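Local coordinates for disulfide bond protein A (PDB 3BCI) that probably acts as a thiol:disulfide oxidoreductase of the DsbA subfamily, exchanging disulfides with other proteins through a redox-active cysteine pair in bacterial oxidative folding, at residues 11-16 / 154-159; 19-24 / 51-56; 61-66 / 98-103; 73-78 / 118-123. All coordinates share one frame; numbering follows the deposited sequence. Where two conformers were deposited one is given.

Overall arrangement
The four contacts lie in one DsbA-type chain. Contacts 1 and 2 share the sheet, since strands 14-19 and 48-53 are neighbours in it; their centres are about 19 Å apart and Val16 packs on Val52. Contact 2 also holds Cys23 of the redox-active Cys23-Cys26 pair and touches contact 3, about 12 Å away between centres, where Asp20 meets Ser61. Contacts 3 and 4 both use helix 61-74, and their segments alternate along the chain. Contact 1 joins the first strand to antiparallel strand 152-155, late in the chain, so the others fall between its segments; helices between residues 61 and 144, which supply contacts 3 and 4, are inserted into the thioredoxin fold, as in other DsbA proteins.

Contact 1 of 4, residues 11-16 / 154-159; sequences GKPLVV and FINGEK
Pro13 lies just ahead of the antiparallel pairing of strands 14-19 and 152-155 in the thioredoxin-fold sheet; its CB faces Ile155 CG2 at 4.2 Å, its ring also packs on Leu173 of helix 166-174, and from Lys12 O before it a water bridges to Asn156 OD1. Leu14 is gripped through its backbone at both ends. Its N donates to Asn156 OD1 over 2.9 Å, standing above the amide plane instead of on a lone pair, while its O accepts from Asn156 N in the carbonyl plane. Asn156 thus carries the ladder on past the strand end with its side chain, and CG held beside its own backbone N (chi1 -71°) lets the amide reach back to Leu14. Asn156 also sits in the type I' turn from Ile155 to Glu158 that reverses the chain into strand 158-159. A second water joins Leu14 O to Gly157 N. Val15 forms a non-hydrogen-bonded pair with Ile155: the two side chains run alongside each other on one face of the sheet, Val15 CG2 being 4.0 Å from Ile155 CG1. Val16 then makes a hydrogen-bonded pair with Phe154, receiving Phe154 N at its O and sending its own N to Phe154 O, 2.8 Å away and nearly straight at 174°.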
loop_
_atom_site.group_PDB
_atom_site.type_symbol
_atom_site.label_atom_id
_atom_site.label_comp_id
_atom_site.label_asym_id
_atom_site.label_seq_id
_atom_site.Cartn_x
_atom_site.Cartn_y
_atom_site.Cartn_z
ATOM N N GLY A 11 -12.188 -19.122 1.812
ATOM C CA GLY A 11 -10.709 -19.072 1.699
ATOM C C GLY A 11 -10.052 -18.582 2.974
ATOM O O GLY A 11 -10.543 -18.823 4.075
ATOM N N LYS A 12 -8.929 -17.893 2.826
ATOM C CA LYS A 12 -8.217 -17.367 3.979
ATOM C C LYS A 12 -8.644 -15.940 4.295
ATOM O O LYS A 12 -9.174 -15.239 3.438
ATOM C CB LYS A 12 -6.714 -17.420 3.724
ATOM C CG LYS A 12 -6.289 -16.906 2.369
ATOM C CD LYS A 12 -5.282 -17.865 1.778
ATOM C CE LYS A 12 -4.231 -17.144 0.967
ATOM N NZ LYS A 12 -3.280 -18.115 0.363
ATOM N N PRO A 13 -8.426 -15.500 5.539
ATOM C CA PRO A 13 -8.791 -14.148 5.961
ATOM C C PRO A 13 -8.279 -13.083 4.979
ATOM O O PRO A 13 -7.185 -13.199 4.431
ATOM C CB PRO A 13 -8.109 -14.022 7.322
ATOM C CG PRO A 13 -8.150 -15.434 7.855
ATOM C CD PRO A 13 -7.798 -16.256 6.642
ATOM N N LEU A 14 -9.081 -12.055 4.744
ATOM C CA LEU A 14 -8.647 -10.959 3.887
ATOM C C LEU A 14 -8.418 -9.742 4.787
ATOM O O LEU A 14 -9.342 -9.267 5.449
ATOM C CB LEU A 14 -9.707 -10.613 2.848
ATOM C CG LEU A 14 -9.546 -9.222 2.218
ATOM C CD1 LEU A 14 -8.362 -9.192 1.252
ATOM C CD2 LEU A 14 -10.826 -8.859 1.494
ATOM N N VAL A 15 -7.186 -9.248 4.822
ATOM C CA VAL A 15 -6.870 -8.079 5.635
ATOM C C VAL A 15 -6.750 -6.864 4.717
ATOM O O VAL A 15 -5.919 -6.838 3.806
ATOM C CB VAL A 15 -5.541 -8.271 6.398
ATOM C CG1 VAL A 15 -5.218 -7.018 7.207
ATOM C CG2 VAL A 15 -5.637 -9.496 7.313
ATOM N N VAL A 16 -7.588 -5.859 4.957
ATOM C CA VAL A 16 -7.576 -4.649 4.143
ATOM C C VAL A 16 -7.193 -3.436 4.979
ATOM O O VAL A 16 -7.757 -3.199 6.054
ATOM C CB VAL A 16 -8.959 -4.366 3.514
ATOM C CG1 VAL A 16 -8.878 -3.121 2.627
ATOM C CG2 VAL A 16 -9.433 -5.568 2.711
ATOM N N PHE A 154 -9.595 -3.676 8.226
ATOM C CA PHE A 154 -10.687 -4.628 8.353
ATOM C C PHE A 154 -10.185 -6.028 8.015
ATOM O O PHE A 154 -9.310 -6.193 7.167
ATOM C CB PHE A 154 -11.817 -4.255 7.385
ATOM C CG PHE A 154 -12.443 -2.916 7.668
ATOM C CD1 PHE A 154 -13.577 -2.819 8.466
ATOM C CD2 PHE A 154 -11.890 -1.751 7.145
ATOM C CE1 PHE A 154 -14.155 -1.574 8.738
ATOM C CE2 PHE A 154 -12.458 -0.505 7.409
ATOM C CZ PHE A 154 -13.590 -0.413 8.206
ATOM N N ILE A 155 -10.737 -7.029 8.691
ATOM C CA ILE A 155 -10.379 -8.418 8.431
ATOM C C ILE A 155 -11.708 -9.099 8.134
ATOM O O ILE A 155 -12.572 -9.209 9.004
ATOM C CB ILE A 155 -9.687 -9.067 9.646
ATOM C CG1 ILE A 155 -8.384 -8.315 9.953
ATOM C CG2 ILE A 155 -9.392 -10.531 9.348
ATOM C CD1 ILE A 155 -7.558 -8.906 11.082
ATOM N N ASN A 156 -11.866 -9.534 6.890
ATOM C CA ASN A 156 -13.106 -10.145 6.432
ATOM C C ASN A 156 -14.260 -9.203 6.748
ATOM O O ASN A 156 -15.333 -9.632 7.177
ATOM C CB ASN A 156 -13.344 -11.508 7.089
ATOM C CG ASN A 156 -12.388 -12.569 6.583
ATOM O OD1 ASN A 156 -11.802 -12.429 5.508
ATOM N ND2 ASN A 156 -12.234 -13.642 7.348
ATOM N N GLY A 157 -14.016 -7.909 6.553
ATOM C CA GLY A 157 -15.045 -6.914 6.786
ATOM C C GLY A 157 -15.270 -6.492 8.221
ATOM O O GLY A 157 -16.097 -5.622 8.467
ATOM N N GLU A 158 -14.560 -7.110 9.164
ATOM C CA GLU A 158 -14.694 -6.764 10.580
ATOM C C GLU A 158 -13.624 -5.731 10.909
ATOM O O GLU A 158 -12.448 -5.913 10.584
ATOM C CB GLU A 158 -14.507 -8.009 11.457
ATOM C CG GLU A 158 -15.584 -9.058 11.272
ATOM C CD GLU A 158 -16.787 -8.830 12.169
ATOM O OE1 GLU A 158 -17.123 -7.657 12.444
ATOM O OE2 GLU A 158 -17.402 -9.831 12.592
ATOM N N LYS A 159 -14.026 -4.645 11.555
ATOM C CA LYS A 159 -13.084 -3.586 11.885
ATOM C C LYS A 159 -12.062 -3.999 12.935
ATOM O O LYS A 159 -12.406 -4.609 13.941
ATOM C CB LYS A 159 -13.833 -2.347 12.385
ATOM C CG LYS A 159 -12.949 -1.110 12.497
ATOM C CD LYS A 159 -13.704 0.083 13.058
ATOM C CE LYS A 159 -13.377 0.307 14.527
ATOM N NZ LYS A 159 -11.957 0.731 14.714
HETATM O O HOH W 1 -11.519 -16.472 6.279
HETATM O O HOH W 2 -11.910 -14.710 3.525
HETATM O O HOH W 3 -11.542 -7.180 5.177
#

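Contact 2 of 4, residues 19-24 / 51-56; sequences GDYKCP and FVNLAF
Gly19 and Asn53 end the parallel pairing of strands 14-19 and 48-53, just where the thioredoxin fold leads into the Cys23-Cys26 redox helix; Cys23 is the N-cap of helix 24-42, its side chain capping a backbone N. The tight part is here. Gly19 N donates to Val52 O, and Gly19 O takes Leu54 N at 2.8 Å, almost head-on to the carbonyl. Phe51, with CG anti to its backbone N (chi1 180°), brings its ring against the glycine backbone, CZ lying 4.0 Å from Gly19 C. Its CE2 stands over one face of the Tyr21 ring near the rim, the two planes inclined at 44°. Phe87 meets the Tyr21 ring as well, and the phenol OH bonds to Ser68 and Gln83, so this aromatic group is held at both body and tip. Asn53 ND2 approaches Tyr21 CD2 at 3.3 Å, its amide steeply turned against the ring. A buried polar layer adjoins: Asp20 makes an Asx turn, OD1 accepting Lys22 N, while Asn53 makes another with Ala55 N, and a water joins Asp20 OD1 to Asn53 ND2.

The loose side is the exposed Phe56, its CE2 3.7 Å from Asp20 CB. The other carboxylate oxygen bonds to Ser61 OG and also holds the loop: Phe56 N meets Asp20 OD2 at 2.9 Å nearly along the C-O axis, though the N-H is bent to 133°.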
loop_
_atom_site.group_PDB
_atom_site.type_symbol
_atom_site.label_atom_id
_atom_site.label_comp_id
_atom_site.label_asym_id
_atom_site.label_seq_id
_atom_site.Cartn_x
_atom_site.Cartn_y
_atom_site.Cartn_z
ATOM N N GLY A 19 -5.535 3.674 3.321
ATOM C CA GLY A 19 -4.619 4.747 3.651
ATOM C C GLY A 19 -4.114 5.560 2.476
ATOM O O GLY A 19 -4.744 5.627 1.422
ATOM N N ASP A 20 -2.960 6.181 2.673
ATOM C CA ASP A 20 -2.327 7.016 1.657
ATOM C C ASP A 20 -0.860 7.099 2.058
ATOM O O ASP A 20 -0.553 7.256 3.239
ATOM C CB ASP A 20 -2.960 8.417 1.667
ATOM C CG ASP A 20 -2.482 9.290 0.517
ATOM O OD1 ASP A 20 -1.267 9.295 0.233
ATOM O OD2 ASP A 20 -3.321 9.979 -0.099
ATOM N N TYR A 21 0.047 6.990 1.090
ATOM C CA TYR A 21 1.472 7.051 1.389
ATOM C C TYR A 21 1.896 8.393 1.984
ATOM O O TYR A 21 2.946 8.489 2.613
ATOM C CB TYR A 21 2.298 6.764 0.126
ATOM C CG TYR A 21 2.316 5.309 -0.271
ATOM C CD1 TYR A 21 2.902 4.356 0.558
ATOM C CD2 TYR A 21 1.729 4.879 -1.462
ATOM C CE1 TYR A 21 2.901 3.011 0.218
ATOM C CE2 TYR A 21 1.725 3.528 -1.811
ATOM C CZ TYR A 21 2.311 2.603 -0.964
ATOM O OH TYR A 21 2.308 1.267 -1.287
ATOM N N LYS A 22 1.076 9.422 1.794
ATOM C CA LYS A 22 1.387 10.754 2.313
ATOM C C LYS A 22 0.794 10.989 3.696
ATOM O O LYS A 22 1.024 12.033 4.309
ATOM C CB LYS A 22 0.839 11.825 1.367
ATOM C CG LYS A 22 1.449 11.797 -0.024
ATOM C CD LYS A 22 1.035 13.008 -0.858
ATOM C CE LYS A 22 1.703 14.288 -0.367
ATOM N NZ LYS A 22 1.218 15.475 -1.132
ATOM N N CYS A 23 0.048 10.006 4.175
ATOM C CA CYS A 23 -0.574 10.110 5.483
ATOM C C CYS A 23 0.347 9.712 6.629
ATOM O O CYS A 23 0.842 8.583 6.697
ATOM C CB CYS A 23 -1.848 9.276 5.511
ATOM S SG CYS A 23 -2.644 9.198 7.100
ATOM N N PRO A 24 0.581 10.650 7.555
ATOM C CA PRO A 24 1.448 10.424 8.716
ATOM C C PRO A 24 1.060 9.253 9.593
ATOM O O PRO A 24 1.920 8.477 10.005
ATOM C CB PRO A 24 1.387 11.758 9.466
ATOM C CG PRO A 24 1.121 12.753 8.369
ATOM C CD PRO A 24 0.084 12.039 7.546
ATOM N N PHE A 51 -3.910 -3.279 0.222
ATOM C CA PHE A 51 -3.751 -1.888 0.624
ATOM C C PHE A 51 -4.594 -1.074 -0.347
ATOM O O PHE A 51 -4.413 -1.175 -1.565
ATOM C CB PHE A 51 -2.281 -1.468 0.527
ATOM C CG PHE A 51 -2.028 -0.034 0.923
ATOM C CD1 PHE A 51 -2.193 0.376 2.239
ATOM C CD2 PHE A 51 -1.634 0.907 -0.028
ATOM C CE1 PHE A 51 -1.971 1.705 2.607
ATOM C CE2 PHE A 51 -1.409 2.235 0.327
ATOM C CZ PHE A 51 -1.580 2.635 1.647
ATOM N N VAL A 52 -5.539 -0.304 0.182
ATOM C CA VAL A 52 -6.396 0.524 -0.663
ATOM C C VAL A 52 -5.992 1.968 -0.411
ATOM O O VAL A 52 -6.206 2.498 0.678
ATOM C CB VAL A 52 -7.893 0.340 -0.321
ATOM C CG1 VAL A 52 -8.745 1.202 -1.245
ATOM C CG2 VAL A 52 -8.286 -1.127 -0.462
ATOM N N ASN A 53 -5.411 2.592 -1.430
ATOM C CA ASN A 53 -4.914 3.963 -1.344
ATOM C C ASN A 53 -5.960 4.994 -1.759
ATOM O O ASN A 53 -6.341 5.060 -2.927
ATOM C CB ASN A 53 -3.690 4.098 -2.247
ATOM C CG ASN A 53 -2.862 5.319 -1.937
ATOM O OD1 ASN A 53 -3.393 6.386 -1.616
ATOM N ND2 ASN A 53 -1.543 5.179 -2.052
ATOM N N LEU A 54 -6.417 5.805 -0.811
ATOM C CA LEU A 54 -7.414 6.826 -1.125
ATOM C C LEU A 54 -6.847 7.975 -1.969
ATOM O O LEU A 54 -7.607 8.747 -2.552
ATOM C CB LEU A 54 -8.046 7.385 0.163
ATOM C CG LEU A 54 -9.196 6.580 0.783
ATOM C CD1 LEU A 54 -8.666 5.287 1.397
ATOM C CD2 LEU A 54 -9.896 7.425 1.847
ATOM N N ALA A 55 -5.520 8.077 -2.035
ATOM C CA ALA A 55 -4.842 9.125 -2.811
ATOM C C ALA A 55 -5.568 10.457 -2.662
ATOM O O ALA A 55 -5.973 11.062 -3.653
ATOM C CB ALA A 55 -4.786 8.727 -4.287
ATOM N N PHE A 56 -5.708 10.918 -1.425
ATOM C CA PHE A 56 -6.439 12.147 -1.146
ATOM C C PHE A 56 -5.619 13.313 -0.610
ATOM O O PHE A 56 -6.174 14.377 -0.348
ATOM C CB PHE A 56 -7.561 11.844 -0.148
ATOM C CG PHE A 56 -7.069 11.544 1.245
ATOM C CD1 PHE A 56 -7.118 12.517 2.242
ATOM C CD2 PHE A 56 -6.537 10.297 1.560
ATOM C CE1 PHE A 56 -6.647 12.250 3.534
ATOM C CE2 PHE A 56 -6.063 10.020 2.846
ATOM C CZ PHE A 56 -6.118 10.998 3.835
HETATM O O HOH W 4 -0.200 7.868 -2.127
#

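Contact 3 of 4, residues 61-66 / 98-103; sequences SIVGSR and LTKELL
The start of helix 61-74 packs against the N-terminal end of helix 100-108 in the helical part of this DsbA-type fold, close to the redox-active helix start. Gly64 is the flat spot in the first helix on which two leucines rest. From one side comes Leu98, in the loop before the second helix: its CD1 sits 4.2 Å from Gly64 CA and 4.0 Å from Ser61 CA. From within helix 100-108 comes Leu103, whose CD1 reaches Gly64 CA at 3.7 Å. The same methyl is equally near Val63 CG1, where the two side chains meet at a slant. Val63 turns this branch anti to its backbone N (chi1 -180°), which also places it 4.1 Å from Leu98 O and beside the aliphatic CG of Lys100. Tyr124 of helix 114-125 also touches Val63, Lys100 and Leu103.

The second helix is fastened at its own start: Thr99 is the N-cap, and its OG1 accepts Leu102 N at 3.1 Å. Leu98 N is bonded to Asp60 just ahead of the first helix, and Ser61 OG is hydrogen-bonded to Asp20 OD2. No hydrogen bond crosses between the two segments. Methyl groups meet both the Gly64 backbone and one another, so between these two segments the helix ends are held by apolar contact, while the polar bonds named go to Asp20 and Asp60 or cap helix 100-108.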
loop_
_atom_site.group_PDB
_atom_site.type_symbol
_atom_site.label_atom_id
_atom_site.label_comp_id
_atom_site.label_asym_id
_atom_site.label_seq_id
_atom_site.Cartn_x
_atom_site.Cartn_y
_atom_site.Cartn_z
ATOM N N SER A 61 -0.313 12.049 -4.800
ATOM C CA SER A 61 -0.756 10.848 -4.091
ATOM C C SER A 61 -1.095 9.728 -5.060
ATOM O O SER A 61 -0.686 8.586 -4.871
ATOM C CB SER A 61 -1.995 11.141 -3.232
ATOM O OG SER A 61 -1.641 11.667 -1.966
ATOM N N ILE A 62 -1.846 10.065 -6.101
ATOM C CA ILE A 62 -2.264 9.090 -7.101
ATOM C C ILE A 62 -1.073 8.545 -7.885
ATOM O O ILE A 62 -1.086 7.392 -8.323
ATOM C CB ILE A 62 -3.291 9.717 -8.084
ATOM C CG1 ILE A 62 -3.966 8.625 -8.914
ATOM C CG2 ILE A 62 -2.597 10.726 -8.996
ATOM C CD1 ILE A 62 -4.842 7.681 -8.091
ATOM N N VAL A 63 -0.046 9.371 -8.066
ATOM C CA VAL A 63 1.135 8.940 -8.802
ATOM C C VAL A 63 1.847 7.876 -7.977
ATOM O O VAL A 63 2.277 6.849 -8.504
ATOM C CB VAL A 63 2.109 10.115 -9.073
ATOM C CG1 VAL A 63 3.315 9.616 -9.851
ATOM C CG2 VAL A 63 1.404 11.212 -9.869
ATOM N N GLY A 64 1.966 8.130 -6.677
ATOM C CA GLY A 64 2.608 7.174 -5.795
ATOM C C GLY A 64 1.815 5.878 -5.784
ATOM O O GLY A 64 2.389 4.785 -5.756
ATOM N N SER A 65 0.491 6.001 -5.819
ATOM C CA SER A 65 -0.386 4.835 -5.816
ATOM C C SER A 65 -0.190 4.001 -7.076
ATOM O O SER A 65 -0.174 2.777 -7.009
ATOM C CB SER A 65 -1.851 5.262 -5.710
ATOM O OG SER A 65 -2.697 4.124 -5.661
ATOM N N ARG A 66 -0.057 4.658 -8.227
ATOM C CA ARG A 66 0.166 3.940 -9.483
ATOM C C ARG A 66 1.470 3.131 -9.432
ATOM O O ARG A 66 1.493 1.955 -9.778
ATOM C CB ARG A 66 0.239 4.920 -10.658
ATOM C CG ARG A 66 -1.068 5.624 -10.974
ATOM C CD ARG A 66 -0.828 6.796 -11.913
ATOM N NE ARG A 66 -2.041 7.575 -12.129
ATOM C CZ ARG A 66 -2.046 8.860 -12.465
ATOM N NH1 ARG A 66 -0.902 9.511 -12.622
ATOM N NH2 ARG A 66 -3.195 9.492 -12.641
ATOM N N LEU A 98 5.945 12.920 -3.798
ATOM C CA LEU A 98 5.854 11.672 -4.557
ATOM C C LEU A 98 6.060 11.936 -6.046
ATOM O O LEU A 98 5.161 11.747 -6.860
ATOM C CB LEU A 98 4.502 10.986 -4.321
ATOM C CG LEU A 98 4.334 10.329 -2.947
ATOM C CD1 LEU A 98 2.873 9.983 -2.706
ATOM C CD2 LEU A 98 5.209 9.077 -2.877
ATOM N N THR A 99 7.268 12.369 -6.388
ATOM C CA THR A 99 7.631 12.669 -7.765
ATOM C C THR A 99 8.046 11.391 -8.493
ATOM O O THR A 99 8.359 10.382 -7.865
ATOM C CB THR A 99 8.810 13.650 -7.810
ATOM O OG1 THR A 99 9.967 13.027 -7.237
ATOM C CG2 THR A 99 8.485 14.916 -7.007
ATOM N N LYS A 100 8.050 11.436 -9.819
ATOM C CA LYS A 100 8.448 10.273 -10.598
ATOM C C LYS A 100 9.928 9.982 -10.367
ATOM O O LYS A 100 10.367 8.833 -10.441
ATOM C CB LYS A 100 8.169 10.517 -12.077
ATOM C CG LYS A 100 6.688 10.660 -12.383
ATOM C CD LYS A 100 6.432 10.828 -13.869
ATOM C CE LYS A 100 4.947 11.009 -14.139
ATOM N NZ LYS A 100 4.677 11.274 -15.577
ATOM N N GLU A 101 10.692 11.030 -10.074
ATOM C CA GLU A 101 12.114 10.877 -9.810
ATOM C C GLU A 101 12.299 10.032 -8.556
ATOM O O GLU A 101 13.052 9.062 -8.556
ATOM C CB GLU A 101 12.780 12.241 -9.590
ATOM C CG GLU A 101 14.302 12.158 -9.443
ATOM C CD GLU A 101 14.924 13.438 -8.909
ATOM O OE1 GLU A 101 14.342 14.522 -9.118
ATOM O OE2 GLU A 101 16.007 13.360 -8.290
ATOM N N LEU A 102 11.609 10.409 -7.484
ATOM C CA LEU A 102 11.712 9.675 -6.227
ATOM C C LEU A 102 11.145 8.267 -6.361
ATOM O O LEU A 102 11.725 7.306 -5.855
ATOM C CB LEU A 102 10.987 10.425 -5.103
ATOM C CG LEU A 102 10.994 9.745 -3.728
ATOM C CD1 LEU A 102 10.924 10.791 -2.629
ATOM C CD2 LEU A 102 9.823 8.767 -3.626
ATOM N N LEU A 103 10.010 8.138 -7.040
ATOM C CA LEU A 103 9.412 6.818 -7.212
ATOM C C LEU A 103 10.318 5.900 -8.041
ATOM O O LEU A 103 10.513 4.736 -7.691
ATOM C CB LEU A 103 8.024 6.950 -7.847
ATOM C CG LEU A 103 7.011 7.592 -6.885
ATOM C CD1 LEU A 103 5.756 7.993 -7.635
ATOM C CD2 LEU A 103 6.682 6.615 -5.761
#

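Contact 4 of 4, residues 73-78 / 118-123; sequences MYAPKS and NKIIKD
Tyr74 spans from the last turn of helix 61-74 to helix 114-125, joining two helices of the helical part of the DsbA-type fold. At the root of the side chain, CB touches Ile120 CG1 at 3.7 Å, the two side chains passing each other head to tail. With CG placed anti to its own carbonyl carbon (chi1 -63°), the ring runs obliquely across helix 114-125 toward Asp123. CD2 still lies against Ile120 CG1, whereas CD1 meets Lys119 CE at 3.6 Å. Over the ring centre stands Lys119 CG, 4.0 Å from the centroid and 5° off the normal, a CH-pi contact. The lysine chain bends at chi3 and follows the face back toward CD1. Met73 CG lies on the opposite face near the rim, so the ring is sandwiched between aliphatic chains. Farther out, CE2 faces the carboxylate of Asp123, which meets the ring edge with its plane turned 73° from that of the ring.

Around this, Ile120 CD1 touches Ala75 CB, and the same isoleucine packs on Leu112 and Ile107. A water links Tyr74 O to Lys119 NZ. Asp123 OD1 is bonded to Ser131 OG of helix 130-144, which probably helps to orient the carboxylate. At the tip, Tyr74 OH donates to Asp123 OD2 at 2.7 Å, from above the carboxylate plane.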
loop_
_atom_site.group_PDB
_atom_site.type_symbol
_atom_site.label_atom_id
_atom_site.label_comp_id
_atom_site.label_asym_id
_atom_site.label_seq_id
_atom_site.Cartn_x
_atom_site.Cartn_y
_atom_site.Cartn_z
ATOM N N MET A 73 1.777 -5.726 -8.947
ATOM C CA MET A 73 1.428 -6.643 -10.028
ATOM C C MET A 73 2.591 -7.299 -10.759
ATOM O O MET A 73 2.441 -8.407 -11.262
ATOM C CB MET A 73 0.521 -5.948 -11.048
ATOM C CG MET A 73 1.127 -4.731 -11.703
ATOM S SD MET A 73 -0.002 -3.999 -12.919
ATOM C CE MET A 73 -1.400 -3.635 -11.879
ATOM N N TYR A 74 3.742 -6.632 -10.819
ATOM C CA TYR A 74 4.899 -7.185 -11.522
ATOM C C TYR A 74 5.999 -7.754 -10.628
ATOM O O TYR A 74 6.835 -8.532 -11.084
ATOM C CB TYR A 74 5.498 -6.128 -12.450
ATOM C CG TYR A 74 4.559 -5.692 -13.546
ATOM C CD1 TYR A 74 3.963 -6.629 -14.387
ATOM C CD2 TYR A 74 4.271 -4.343 -13.753
ATOM C CE1 TYR A 74 3.105 -6.238 -15.409
ATOM C CE2 TYR A 74 3.415 -3.939 -14.774
ATOM C CZ TYR A 74 2.837 -4.894 -15.598
ATOM O OH TYR A 74 2.002 -4.505 -16.619
ATOM N N ALA A 75 6.003 -7.360 -9.361
ATOM C CA ALA A 75 7.000 -7.854 -8.421
ATOM C C ALA A 75 6.358 -7.994 -7.049
ATOM O O ALA A 75 6.786 -7.360 -6.080
ATOM C CB ALA A 75 8.197 -6.893 -8.362
ATOM N N PRO A 76 5.321 -8.842 -6.947
ATOM C CA PRO A 76 4.613 -9.063 -5.683
ATOM C C PRO A 76 5.483 -9.391 -4.476
ATOM O O PRO A 76 5.203 -8.933 -3.365
ATOM C CB PRO A 76 3.625 -10.185 -6.026
ATOM C CG PRO A 76 4.285 -10.894 -7.186
ATOM C CD PRO A 76 4.816 -9.746 -7.996
ATOM N N LYS A 77 6.539 -10.171 -4.677
ATOM C CA LYS A 77 7.403 -10.534 -3.558
ATOM C C LYS A 77 8.241 -9.360 -3.042
ATOM O O LYS A 77 8.910 -9.470 -2.013
ATOM C CB LYS A 77 8.311 -11.709 -3.947
ATOM C CG LYS A 77 7.535 -12.970 -4.324
ATOM C CD LYS A 77 8.452 -14.155 -4.618
ATOM C CE LYS A 77 8.446 -15.164 -3.478
ATOM N NZ LYS A 77 9.343 -16.324 -3.750
ATOM N N SER A 78 8.195 -8.236 -3.752
ATOM C CA SER A 78 8.939 -7.038 -3.357
ATOM C C SER A 78 7.997 -5.927 -2.893
ATOM O O SER A 78 8.448 -4.882 -2.437
ATOM C CB SER A 78 9.757 -6.495 -4.538
ATOM O OG SER A 78 10.684 -7.443 -5.020
ATOM N N ASN A 118 12.210 -1.887 -15.632
ATOM C CA ASN A 118 11.760 -1.022 -16.723
ATOM C C ASN A 118 10.266 -1.166 -16.965
ATOM O O ASN A 118 9.578 -0.185 -17.246
ATOM C CB ASN A 118 12.504 -1.342 -18.030
ATOM C CG ASN A 118 13.975 -0.997 -17.963
ATOM O OD1 ASN A 118 14.382 -0.147 -17.176
ATOM N ND2 ASN A 118 14.779 -1.642 -18.800
ATOM N N LYS A 119 9.775 -2.395 -16.861
ATOM C CA LYS A 119 8.358 -2.688 -17.075
ATOM C C LYS A 119 7.462 -1.971 -16.062
ATOM O O LYS A 119 6.413 -1.433 -16.413
ATOM C CB LYS A 119 8.140 -4.202 -16.998
ATOM C CG LYS A 119 6.705 -4.659 -17.181
ATOM C CD LYS A 119 6.633 -6.182 -17.232
ATOM C CE LYS A 119 7.230 -6.816 -15.978
ATOM N NZ LYS A 119 7.250 -8.303 -16.065
ATOM N N ILE A 120 7.887 -1.964 -14.803
ATOM C CA ILE A 120 7.139 -1.308 -13.735
ATOM C C ILE A 120 7.120 0.207 -13.922
ATOM O O ILE A 120 6.067 0.844 -13.820
ATOM C CB ILE A 120 7.765 -1.635 -12.362
ATOM C CG1 ILE A 120 7.526 -3.113 -12.030
ATOM C CG2 ILE A 120 7.203 -0.707 -11.282
ATOM C CD1 ILE A 120 8.307 -3.611 -10.820
ATOM N N ILE A 121 8.293 0.769 -14.198
ATOM C CA ILE A 121 8.459 2.205 -14.391
ATOM C C ILE A 121 7.615 2.721 -15.553
ATOM O O ILE A 121 6.980 3.769 -15.451
ATOM C CB ILE A 121 9.959 2.540 -14.618
ATOM C CG1 ILE A 121 10.742 2.247 -13.334
ATOM C CG2 ILE A 121 10.140 3.989 -15.002
ATOM C CD1 ILE A 121 12.239 2.525 -13.436
ATOM N N LYS A 122 7.588 1.979 -16.653
ATOM C CA LYS A 122 6.799 2.401 -17.805
ATOM C C LYS A 122 5.296 2.223 -17.563
ATOM O O LYS A 122 4.488 3.049 -17.981
ATOM C CB LYS A 122 7.237 1.613 -19.044
ATOM C CG LYS A 122 6.556 2.034 -20.349
ATOM C CD LYS A 122 5.285 1.249 -20.606
ATOM C CE LYS A 122 4.731 1.549 -21.989
ATOM N NZ LYS A 122 3.523 0.735 -22.292
ATOM N N ASP A 123 4.919 1.155 -16.867
ATOM C CA ASP A 123 3.507 0.894 -16.617
ATOM C C ASP A 123 2.799 1.963 -15.781
ATOM O O ASP A 123 1.721 2.419 -16.154
ATOM C CB ASP A 123 3.335 -0.485 -15.964
ATOM C CG ASP A 123 1.890 -0.982 -16.008
ATOM O OD1 ASP A 123 1.049 -0.498 -15.221
ATOM O OD2 ASP A 123 1.595 -1.860 -16.845
HETATM O O HOH W 5 6.596 -9.611 -13.548
#